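Local atomic coordinates of CD180 antigen (Mus musculus, PDB entry 3T6Q), a protein that may cooperate with MD-1 and TLR4 in the innate immune response of B cells to bacterial lipopolysaccharide, leading to NF-kappa-B activation. Residues 325-330 and 347-352; 280-285 and 303-308. All blocks are in the same frame, centred on the assembly; numbering follows the deposited sequence. Where two conformers were deposited one is given.

Interaction 1 of 2, residues 325-330 and 347-352. With NAG (2-acetamido-2-deoxy-beta-D-glucopyranose), chain T.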
loop_
_atom_site.group_PDB
_atom_site.type_symbol
_atom_site.label_atom_id
_atom_site.label_comp_id
_atom_site.label_asym_id
_atom_site.label_seq_id
_atom_site.Cartn_x
_atom_site.Cartn_y
_atom_site.Cartn_z
ATOM N N PRO A 325 37.957 -1.486 -30.172
ATOM C CA PRO A 325 38.170 -1.817 -31.592
ATOM C C PRO A 325 37.088 -2.709 -32.242
ATOM O O PRO A 325 36.983 -2.716 -33.495
ATOM C CB PRO A 325 39.522 -2.545 -31.590
ATOM C CG PRO A 325 39.656 -3.095 -30.194
ATOM C CD PRO A 325 39.011 -2.060 -29.315
ATOM N N SER A 326 36.274 -3.422 -31.443
ATOM C CA SER A 326 35.230 -4.286 -32.044
ATOM C C SER A 326 33.881 -3.575 -32.275
ATOM O O SER A 326 32.953 -4.174 -32.840
ATOM C CB SER A 326 34.991 -5.558 -31.193
ATOM O OG SER A 326 36.211 -6.244 -31.047
ATOM N N LEU A 327 33.745 -2.315 -31.850
ATOM C CA LEU A 327 32.406 -1.670 -31.902
ATOM C C LEU A 327 31.725 -1.684 -33.258
ATOM O O LEU A 327 32.350 -1.341 -34.278
ATOM C CB LEU A 327 32.450 -0.203 -31.487
ATOM C CG LEU A 327 32.299 0.256 -30.057
ATOM C CD1 LEU A 327 31.889 1.742 -30.052
ATOM C CD2 LEU A 327 31.401 -0.621 -29.193
ATOM N N THR A 328 30.459 -2.092 -33.281
ATOM C CA THR A 328 29.675 -1.984 -34.502
ATOM C C THR A 328 28.633 -0.843 -34.366
ATOM O O THR A 328 28.168 -0.317 -35.378
ATOM C CB THR A 328 28.921 -3.319 -34.823
ATOM O OG1 THR A 328 28.124 -3.693 -33.690
ATOM C CG2 THR A 328 29.941 -4.428 -35.101
ATOM N N HIS A 329 28.239 -0.533 -33.127
ATOM C CA HIS A 329 27.240 0.510 -32.849
ATOM C C HIS A 329 27.741 1.447 -31.768
ATOM O O HIS A 329 28.157 1.010 -30.683
ATOM C CB HIS A 329 25.915 -0.117 -32.340
ATOM C CG HIS A 329 25.304 -1.131 -33.316
ATOM N ND1 HIS A 329 24.039 -1.014 -33.788
ATOM C CD2 HIS A 329 25.831 -2.298 -33.895
ATOM C CE1 HIS A 329 23.780 -2.040 -34.632
ATOM N NE2 HIS A 329 24.881 -2.813 -34.704
ATOM N N LEU A 330 27.640 2.748 -32.034
ATOM C CA LEU A 330 28.073 3.789 -31.082
ATOM C C LEU A 330 27.033 4.910 -31.070
ATOM O O LEU A 330 26.747 5.480 -32.113
ATOM C CB LEU A 330 29.437 4.378 -31.516
ATOM C CG LEU A 330 29.930 5.578 -30.643
ATOM C CD1 LEU A 330 30.162 5.146 -29.186
ATOM C CD2 LEU A 330 31.222 6.121 -31.226
ATOM N N GLU A 347 38.745 6.933 -36.043
ATOM C CA GLU A 347 39.344 6.222 -37.173
ATOM C C GLU A 347 39.704 4.714 -36.899
ATOM O O GLU A 347 39.847 3.937 -37.847
ATOM C CB GLU A 347 40.555 6.990 -37.689
ATOM C CG GLU A 347 41.706 7.026 -36.686
ATOM C CD GLU A 347 42.902 7.846 -37.186
ATOM O OE1 GLU A 347 43.864 7.966 -36.408
ATOM O OE2 GLU A 347 42.864 8.382 -38.323
ATOM N N ASN A 348 39.874 4.296 -35.644
ATOM C CA ASN A 348 40.169 2.865 -35.417
ATOM C C ASN A 348 38.924 1.987 -35.311
ATOM O O ASN A 348 39.032 0.764 -35.178
ATOM C CB ASN A 348 41.112 2.632 -34.240
ATOM C CG ASN A 348 40.947 3.667 -33.167
ATOM O OD1 ASN A 348 41.939 4.217 -32.638
ATOM N ND2 ASN A 348 39.688 3.988 -32.863
ATOM N N LEU A 349 37.739 2.594 -35.401
ATOM C CA LEU A 349 36.522 1.795 -35.377
ATOM C C LEU A 349 36.181 1.264 -36.750
ATOM O O LEU A 349 35.155 1.617 -37.363
ATOM C CB LEU A 349 35.373 2.591 -34.775
ATOM C CG LEU A 349 35.680 3.169 -33.405
ATOM C CD1 LEU A 349 34.478 3.939 -32.890
ATOM C CD2 LEU A 349 36.040 2.076 -32.415
ATOM N N GLU A 350 37.033 0.372 -37.242
ATOM C CA GLU A 350 36.879 -0.141 -38.597
ATOM C C GLU A 350 35.620 -0.986 -38.841
ATOM O O GLU A 350 35.168 -1.133 -39.995
ATOM C CB GLU A 350 38.148 -0.941 -39.011
ATOM C CG GLU A 350 38.367 -2.212 -38.184
ATOM C CD GLU A 350 39.621 -2.988 -38.630
ATOM O OE1 GLU A 350 39.511 -4.192 -38.928
ATOM O OE2 GLU A 350 40.705 -2.385 -38.718
ATOM N N ASN A 351 35.057 -1.510 -37.751
ATOM C CA ASN A 351 33.879 -2.344 -37.801
ATOM C C ASN A 351 32.585 -1.566 -37.577
ATOM O O ASN A 351 31.523 -2.168 -37.578
ATOM C CB ASN A 351 33.994 -3.444 -36.745
ATOM C CG ASN A 351 35.204 -4.325 -36.971
ATOM O OD1 ASN A 351 35.327 -4.924 -38.025
ATOM N ND2 ASN A 351 36.117 -4.362 -36.005
ATOM N N LEU A 352 32.680 -0.243 -37.388
ATOM C CA LEU A 352 31.524 0.561 -37.027
ATOM C C LEU A 352 30.434 0.580 -38.120
ATOM O O LEU A 352 30.719 0.845 -39.286
ATOM C CB LEU A 352 31.944 1.983 -36.613
ATOM C CG LEU A 352 30.856 2.690 -35.801
ATOM C CD1 LEU A 352 30.709 2.039 -34.432
ATOM C CD2 LEU A 352 31.232 4.165 -35.652
HETATM C C1 NAG T . 41.496 2.193 -40.830
HETATM C C2 NAG T . 42.505 1.887 -39.716
HETATM C C3 NAG T . 43.386 0.683 -40.066
HETATM C C4 NAG T . 42.544 -0.500 -40.566
HETATM C C5 NAG T . 41.557 -0.089 -41.671
HETATM C C6 NAG T . 40.570 -1.226 -41.959
HETATM C C7 NAG T . 43.673 3.500 -38.269
HETATM C C8 NAG T . 44.587 4.675 -38.219
HETATM N N2 NAG T . 43.375 3.043 -39.496
HETATM O O3 NAG T . 44.075 0.325 -38.879
HETATM O O4 NAG T . 43.358 -1.605 -40.973
HETATM O O5 NAG T . 40.773 1.042 -41.260
HETATM O O6 NAG T . 39.669 -0.732 -42.939
HETATM O O7 NAG T . 43.241 3.010 -37.222
HETATM O O HOH W 1 35.058 -1.079 -34.921
HETATM O O HOH W 2 38.913 -1.896 -35.009
#

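Interaction 2 of 2, residues 280-285 and 303-308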
loop_
_atom_site.group_PDB
_atom_site.type_symbol
_atom_site.label_atom_id
_atom_site.label_comp_id
_atom_site.label_asym_id
_atom_site.label_seq_id
_atom_site.Cartn_x
_atom_site.Cartn_y
_atom_site.Cartn_z
ATOM N N LEU A 280 30.888 -8.783 -22.113
ATOM C CA LEU A 280 29.737 -7.956 -22.561
ATOM C C LEU A 280 29.721 -7.655 -24.050
ATOM O O LEU A 280 30.753 -7.369 -24.665
ATOM C CB LEU A 280 29.633 -6.621 -21.805
ATOM C CG LEU A 280 28.913 -6.552 -20.443
ATOM C CD1 LEU A 280 27.429 -6.833 -20.541
ATOM C CD2 LEU A 280 29.559 -7.471 -19.404
ATOM N N GLN A 281 28.521 -7.714 -24.618
ATOM C CA GLN A 281 28.324 -7.275 -25.981
ATOM C C GLN A 281 27.848 -5.825 -26.056
ATOM O O GLN A 281 28.150 -5.131 -27.032
ATOM C CB GLN A 281 27.343 -8.207 -26.696
ATOM C CG GLN A 281 27.814 -9.686 -26.732
ATOM C CD GLN A 281 29.163 -9.878 -27.384
ATOM O OE1 GLN A 281 29.349 -9.601 -28.575
ATOM N NE2 GLN A 281 30.118 -10.377 -26.611
ATOM N N GLU A 282 27.069 -5.386 -25.061
ATOM C CA GLU A 282 26.474 -4.053 -25.111
ATOM C C GLU A 282 26.614 -3.416 -23.750
ATOM O O GLU A 282 26.363 -4.086 -22.720
ATOM C CB GLU A 282 24.983 -4.107 -25.411
ATOM C CG GLU A 282 24.616 -4.940 -26.610
ATOM C CD GLU A 282 23.182 -4.663 -27.064
ATOM O OE1 GLU A 282 22.521 -3.691 -26.532
ATOM O OE2 GLU A 282 22.733 -5.432 -27.945
ATOM N N LEU A 283 27.029 -2.150 -23.743
ATOM C CA LEU A 283 27.208 -1.422 -22.479
ATOM C C LEU A 283 26.549 -0.039 -22.614
ATOM O O LEU A 283 26.803 0.717 -23.579
ATOM C CB LEU A 283 28.703 -1.281 -22.111
ATOM C CG LEU A 283 29.100 -0.257 -21.039
ATOM C CD1 LEU A 283 28.526 -0.734 -19.702
ATOM C CD2 LEU A 283 30.616 -0.235 -21.025
ATOM N N ASP A 284 25.699 0.279 -21.657
ATOM C CA ASP A 284 24.971 1.572 -21.698
ATOM C C ASP A 284 25.382 2.451 -20.518
ATOM O O ASP A 284 25.059 2.144 -19.358
ATOM C CB ASP A 284 23.451 1.336 -21.666
ATOM C CG ASP A 284 22.659 2.596 -22.033
ATOM O OD1 ASP A 284 23.011 3.711 -21.533
ATOM O OD2 ASP A 284 21.720 2.469 -22.864
ATOM N N LEU A 285 26.038 3.571 -20.813
ATOM C CA LEU A 285 26.493 4.517 -19.764
ATOM C C LEU A 285 25.806 5.887 -19.895
ATOM O O LEU A 285 26.432 6.929 -19.680
ATOM C CB LEU A 285 28.004 4.639 -19.824
ATOM C CG LEU A 285 28.779 3.323 -19.520
ATOM C CD1 LEU A 285 30.255 3.491 -19.879
ATOM C CD2 LEU A 285 28.650 2.941 -18.042
ATOM N N LEU A 303 33.608 -5.530 -26.998
ATOM C CA LEU A 303 32.291 -4.916 -26.925
ATOM C C LEU A 303 31.797 -4.547 -28.332
ATOM O O LEU A 303 32.584 -4.024 -29.131
ATOM C CB LEU A 303 32.374 -3.609 -26.070
ATOM C CG LEU A 303 31.041 -2.964 -25.703
ATOM C CD1 LEU A 303 30.349 -3.800 -24.636
ATOM C CD2 LEU A 303 31.339 -1.524 -25.260
ATOM N N LYS A 304 30.510 -4.800 -28.617
ATOM C CA LYS A 304 29.931 -4.464 -29.919
ATOM C C LYS A 304 29.131 -3.135 -29.924
ATOM O O LYS A 304 29.134 -2.393 -30.922
ATOM C CB LYS A 304 29.049 -5.619 -30.410
ATOM C CG LYS A 304 29.763 -6.991 -30.389
ATOM C CD LYS A 304 31.047 -7.011 -31.230
ATOM C CE LYS A 304 31.510 -8.479 -31.455
ATOM N NZ LYS A 304 31.758 -9.078 -30.108
ATOM N N LYS A 305 28.438 -2.852 -28.830
ATOM C CA LYS A 305 27.540 -1.667 -28.794
ATOM C C LYS A 305 27.836 -0.863 -27.546
ATOM O O LYS A 305 27.921 -1.432 -26.453
ATOM C CB LYS A 305 26.048 -2.055 -28.828
ATOM C CG LYS A 305 25.713 -2.986 -30.004
ATOM C CD LYS A 305 24.198 -3.177 -30.198
ATOM C CE LYS A 305 23.887 -4.236 -31.236
ATOM N NZ LYS A 305 22.485 -4.063 -31.717
ATOM N N LEU A 306 27.969 0.450 -27.714
ATOM C CA LEU A 306 28.285 1.333 -26.613
ATOM C C LEU A 306 27.379 2.578 -26.662
ATOM O O LEU A 306 27.221 3.207 -27.716
ATOM C CB LEU A 306 29.772 1.762 -26.668
ATOM C CG LEU A 306 30.298 2.710 -25.576
ATOM C CD1 LEU A 306 30.186 2.107 -24.158
ATOM C CD2 LEU A 306 31.744 3.149 -25.884
ATOM N N VAL A 307 26.791 2.922 -25.520
ATOM C CA VAL A 307 25.971 4.100 -25.469
ATOM C C VAL A 307 26.621 5.078 -24.489
ATOM O O VAL A 307 26.773 4.753 -23.298
ATOM C CB VAL A 307 24.550 3.784 -24.990
ATOM C CG1 VAL A 307 23.714 5.096 -24.903
ATOM C CG2 VAL A 307 23.853 2.780 -25.932
ATOM N N LEU A 308 26.996 6.256 -24.972
ATOM C CA LEU A 308 27.634 7.310 -24.098
ATOM C C LEU A 308 26.819 8.603 -24.158
ATOM O O LEU A 308 27.329 9.705 -23.946
ATOM C CB LEU A 308 29.041 7.609 -24.612
ATOM C CG LEU A 308 30.056 6.430 -24.598
ATOM C CD1 LEU A 308 31.390 6.822 -25.233
ATOM C CD2 LEU A 308 30.254 5.928 -23.196
HETATM O O HOH W 3 20.719 -3.590 -29.024
#

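Interaction 1 of 2, residues 325-330 and 347-352
Asn-351 reaches across to Pro-325 with its side-chain amide. The contact joins the N-terminal parts of two successive turns of a leucine-rich repeat solenoid, where the chain enters the concave strands. It lies mostly ahead of them, but Leu-330 is already in strand 329-331. In one of its two conformers, ND2 of Asn-351 donates to O of Pro-325 at 3.1 Å, in the carbonyl plane and close to the plane of the amide itself. The N-H...O angle of 144° makes the bond somewhat bent. CG of Asn-351 lies anti to the carbonyl carbon (chi1 -60°), which carries the amide to the Pro-325 side. Two waters make a firmer link, since they bind backbone atoms. One donates to O of Pro-325 and O of Leu-327 and accepts from N of Asn-351. The other donates to O of Pro-325 and O of Asn-348. On the inner side the link is apolar. CD1 of Leu-352 lies 3.9 Å from CB of Leu-330 and also meets CB of Leu-327. CD1 of Leu-349 faces CD2 of Leu-330 at 4.3 Å. A type I turn from Leu-349 to Leu-352 shapes the second loop, closed by N of Leu-352 on O of Leu-349. On the outer surface, Glu-347, Asn-348 and Glu-350 border the N-acetylglucosamine attached to Asn-374. The methyl C8 of that sugar sits 3.7 Å from CD of Glu-347.

Interaction 2 of 2, residues 280-285 and 303-308
The Gln-281 amide and the Glu-282 and Asp-284 carboxylates each meet a neighbour from the next repeat. At the amide edge, NZ of Lys-304 donates to OE1 of Gln-281 at 2.9 Å, in the carbonyl plane and on a lone pair. Both chains bend at chi2 (-57° and -58°) and run side by side to this bond. NZ also binds O of Thr-302, and NE2 of Gln-281 binds O of Gly-279. CB of Val-307 sits over one face of the Asp-284 carboxylate, 3.7 Å from CG. OD1 of Asp-284 is held by the hydroxyl of Thr-286. Glu-282 and Lys-305 run side by side, with CD of Lys-305 over a face of the carboxylate, 3.5 Å from OE2. OE2 of Glu-282 and NZ of Lys-305 are 4.0 Å apart, beyond a salt bridge; a water donates to the first and accepts from the second.

Beneath these groups, strands 282-284 and 305-307 run parallel, 1° apart. N of Leu-283 donates to O of Lys-305, N of Val-307 to O of Leu-283, and N of Leu-285 to O of Val-307. O of Gln-281 accepts from N of both Lys-304 and Lys-305. Leu-283 and Leu-306 fill the other face, CD2 of Leu-283 lying 3.9 Å from CD1 of Leu-306. From the flanking loops, CD1 of Leu-285 meets CD2 of Leu-308 at 4.1 Å, and CD1 of Leu-303 packs on CB of Leu-283. Parallel strands in register, leucines stacked inward and variable side chains on the concave face characterise the leucine-rich repeat solenoid, here LRR 9 and LRR 10.

In the fold
Both interactions stack one leucine-rich repeat on the next, and they follow in series along the chain with centres about 12 Å apart. Interaction 2 joins parallel strands, so main-chain bonds hold it. Interaction 1 lies mostly before the strands, where an asparagine side chain and waters take over that task. Each has a buried leucine side and a more open polar side. The polar side carries charged residues of the strand face in interaction 2. In interaction 1 it is a loop surface next to a glycan. The two meet directly: O of Lys-304 probably accepts from N of Thr-328 and N of His-329, and strands 305-307 and 329-331 are neighbours.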